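Local coordinates for protein tetracycline Repressor, class A (Pseudomonas sp., PDB 5MRU) that represses the tetracycline resistance gene by binding its operator DNA through a helix-turn-helix, and loses affinity for that DNA when tetracycline binds, at residues Q88-Y93 with G143-E148. Sequence-based numbering, arbitrary orientation.
Sequences QALLAY and GAVLEE
V145 is wedged against L90 and L91, and this apolar packing joins the last turn of helix 75-91 to the C-terminal half of helix 127-153. V145 CG1 does most of the touching. V145 CG1 lies 3.6 Å from L91 CD2, and it meets L90 at CB, 4.0 Å away. The other branch is more distant, V145 CG2 standing 4.2 Å from L91 CG. V145 has CG1 anti to its backbone N (chi1 171°), which turns this methyl to both leucines. The backbones are closest at L91 and V145, whose CA atoms are 6.9 Å apart.

The second kind of contact is polar against apolar. The extended side chain of E148 runs across L91 at about a right angle. E148 OE1 rests on both methyls of L91, 3.6 Å from L91 CD2 and 3.7 Å from L91 CD1. This is van der Waals contact without a hydrogen bond. E148 CG is anti to the backbone N (chi1 174°) and the chain stays straight beyond it, which carries the carboxylate over to helix 75-91. There E148 OE1 forms a salt bridge with R87, one turn before L91. L90 O accepts a hydrogen bond from Q149 NE2, a further polar link between the two helices.

The contact lies in the ligand-binding domain. L90 also packs on H100, a residue that probably binds magnesium, as in a near-identical protein. The nearest atoms of the L90 side chain and the bound 5a,6-anhydrotetracycline are about 7 Å apart, so L90 sits behind the pocket residue H100. On helix 127-153, A144 and E147 meet the second subunit. No hydrogen bond joins segments 88-93 and 143-148. Their direct contact is van der Waals: leucine-valine packing plus the E148 carboxylate lying against L91, while the R87-E148 salt bridge adds a charged tie beside it.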
ATOM      1  N   GLN A  88      11.637   0.369  -7.134  1.00 44.40           N
ATOM      2  CA  GLN A  88      12.010   1.283  -8.240  1.00 46.09           C
ATOM      3  C   GLN A  88      11.155   1.073  -9.499  1.00 46.30           C
ATOM      4  O   GLN A  88      10.861   2.037 -10.229  1.00 46.46           O
ATOM      5  CB  GLN A  88      13.506   1.169  -8.573  1.00 48.44           C
ATOM      6  CG  GLN A  88      14.416   1.689  -7.457  1.00 50.83           C
ATOM      7  CD  GLN A  88      14.131   3.148  -7.085  1.00 51.30           C
ATOM      8  OE1 GLN A  88      14.267   3.544  -5.918  1.00 52.34           O
ATOM      9  NE2 GLN A  88      13.704   3.948  -8.073  1.00 50.17           N
ATOM     10  N   ALA A  89      10.726  -0.170  -9.740  1.00 45.44           N
ATOM     11  CA  ALA A  89       9.809  -0.442 -10.850  1.00 42.49           C
ATOM     12  C   ALA A  89       8.482   0.283 -10.621  1.00 38.30           C
ATOM     13  O   ALA A  89       7.898   0.844 -11.531  1.00 37.65           O
ATOM     14  CB  ALA A  89       9.599  -1.937 -10.974  1.00 44.77           C
ATOM     15  N   LEU A  90       8.011   0.262  -9.380  1.00 35.70           N
ATOM     16  CA  LEU A  90       6.784   0.945  -9.002  1.00 33.81           C
ATOM     17  C   LEU A  90       6.887   2.468  -9.097  1.00 34.70           C
ATOM     18  O   LEU A  90       5.930   3.107  -9.562  1.00 34.28           O
ATOM     19  CB  LEU A  90       6.376   0.550  -7.586  1.00 32.60           C
ATOM     20  CG  LEU A  90       6.028  -0.911  -7.387  1.00 32.51           C
ATOM     21  CD1 LEU A  90       5.416  -1.198  -6.023  1.00 32.35           C
ATOM     22  CD2 LEU A  90       5.066  -1.370  -8.467  1.00 34.18           C
ATOM     23  N   LEU A  91       8.059   3.016  -8.725  1.00 35.11           N
ATOM     24  CA  LEU A  91       8.309   4.456  -8.704  1.00 35.29           C
ATOM     25  C   LEU A  91       8.627   5.078 -10.073  1.00 35.74           C
ATOM     26  O   LEU A  91       8.413   6.269 -10.254  1.00 38.09           O
ATOM     27  CB  LEU A  91       9.428   4.780  -7.679  1.00 39.15           C
ATOM     28  CG  LEU A  91       9.109   4.683  -6.142  1.00 39.80           C
ATOM     29  CD1 LEU A  91      10.326   4.814  -5.256  1.00 39.49           C
ATOM     30  CD2 LEU A  91       8.078   5.724  -5.696  1.00 40.90           C
ATOM     31  N   ALA A  92       9.126   4.293 -11.025  1.00 34.51           N
ATOM     32  CA  ALA A  92       9.323   4.737 -12.406  1.00 35.98           C
ATOM     33  C   ALA A  92       8.098   5.337 -13.136  1.00 37.44           C
ATOM     34  O   ALA A  92       8.253   5.941 -14.194  1.00 40.83           O
ATOM     35  CB  ALA A  92       9.804   3.570 -13.263  1.00 37.29           C
ATOM     36  N   TYR A  93       6.887   5.107 -12.656  1.00 34.60           N
ATOM     37  CA  TYR A  93       5.729   5.605 -13.360  1.00 34.40           C
ATOM     38  C   TYR A  93       4.724   6.086 -12.345  1.00 32.32           C
ATOM     39  O   TYR A  93       4.587   5.531 -11.277  1.00 33.45           O
ATOM     40  CB  TYR A  93       5.108   4.514 -14.280  1.00 34.68           C
ATOM     41  CG  TYR A  93       5.990   4.172 -15.463  1.00 36.82           C
ATOM     42  CD1 TYR A  93       6.976   3.220 -15.366  1.00 38.55           C
ATOM     43  CD2 TYR A  93       5.864   4.850 -16.687  1.00 38.24           C
ATOM     44  CE1 TYR A  93       7.814   2.942 -16.449  1.00 40.20           C
ATOM     45  CE2 TYR A  93       6.676   4.555 -17.762  1.00 39.35           C
ATOM     46  CZ  TYR A  93       7.645   3.602 -17.632  1.00 40.92           C
ATOM     47  OH  TYR A  93       8.449   3.333 -18.695  1.00 44.18           O
ATOM     48  N   GLY A 143       2.820  -0.560  -0.063  1.00 37.86           N
ATOM     49  CA  GLY A 143       2.391   0.395   0.946  1.00 37.07           C
ATOM     50  C   GLY A 143       3.299   1.611   0.904  1.00 36.56           C
ATOM     51  O   GLY A 143       2.815   2.738   0.709  1.00 32.61           O
ATOM     52  N   ALA A 144       4.620   1.383   1.035  1.00 36.62           N
ATOM     53  CA  ALA A 144       5.560   2.509   1.126  1.00 37.34           C
ATOM     54  C   ALA A 144       5.457   3.404  -0.125  1.00 35.20           C
ATOM     55  O   ALA A 144       5.347   4.626  -0.013  1.00 34.35           O
ATOM     56  CB  ALA A 144       6.969   2.032   1.304  1.00 37.99           C
ATOM     57  N   VAL A 145       5.405   2.788  -1.297  1.00 32.48           N
ATOM     58  CA  VAL A 145       5.405   3.549  -2.516  1.00 31.77           C
ATOM     59  C   VAL A 145       4.090   4.280  -2.638  1.00 32.09           C
ATOM     60  O   VAL A 145       4.080   5.471  -2.955  1.00 32.12           O
ATOM     61  CB  VAL A 145       5.631   2.665  -3.735  1.00 32.39           C
ATOM     62  CG1 VAL A 145       5.420   3.450  -5.018  1.00 31.63           C
ATOM     63  CG2 VAL A 145       7.031   2.062  -3.681  1.00 35.56           C
ATOM     64  N   LEU A 146       2.982   3.590  -2.366  1.00 30.95           N
ATOM     65  CA  LEU A 146       1.691   4.250  -2.437  1.00 30.86           C
ATOM     66  C   LEU A 146       1.704   5.537  -1.632  1.00 31.28           C
ATOM     67  O   LEU A 146       1.206   6.538  -2.086  1.00 33.15           O
ATOM     68  CB  LEU A 146       0.582   3.352  -1.907  1.00 32.76           C
ATOM     69  CG  LEU A 146      -0.858   3.818  -2.129  1.00 33.79           C
ATOM     70  CD1 LEU A 146      -1.273   3.610  -3.564  1.00 33.10           C
ATOM     71  CD2 LEU A 146      -1.766   3.025  -1.216  1.00 36.03           C
ATOM     72  N   GLU A 147       2.264   5.516  -0.437  1.00 32.92           N
ATOM     73  CA  GLU A 147       2.241   6.691   0.425  1.00 35.00           C
ATOM     74  C   GLU A 147       3.163   7.729  -0.145  1.00 36.06           C
ATOM     75  O   GLU A 147       2.810   8.905  -0.212  1.00 39.51           O
ATOM     76  CB  GLU A 147       2.590   6.350   1.855  1.00 36.94           C
ATOM     77  CG  GLU A 147       1.576   5.425   2.531  1.00 37.76           C
ATOM     78  CD  GLU A 147       0.729   6.160   3.541  1.00 41.35           C
ATOM     79  OE1 GLU A 147       0.601   7.392   3.381  1.00 43.11           O
ATOM     80  OE2 GLU A 147       0.210   5.523   4.486  1.00 42.81           O
ATOM     81  N   GLU A 148       4.307   7.311  -0.646  1.00 34.66           N
ATOM     82  CA  GLU A 148       5.169   8.279  -1.310  1.00 35.88           C
ATOM     83  C   GLU A 148       4.502   8.950  -2.528  1.00 33.83           C
ATOM     84  O   GLU A 148       4.627  10.144  -2.718  1.00 34.32           O
ATOM     85  CB  GLU A 148       6.499   7.622  -1.725  1.00 37.77           C
ATOM     86  CG  GLU A 148       7.364   8.571  -2.559  1.00 40.28           C
ATOM     87  CD  GLU A 148       8.775   8.097  -2.826  1.00 41.88           C
ATOM     88  OE1 GLU A 148       9.124   6.925  -2.516  1.00 39.31           O
ATOM     89  OE2 GLU A 148       9.520   8.969  -3.357  1.00 46.22           O
TER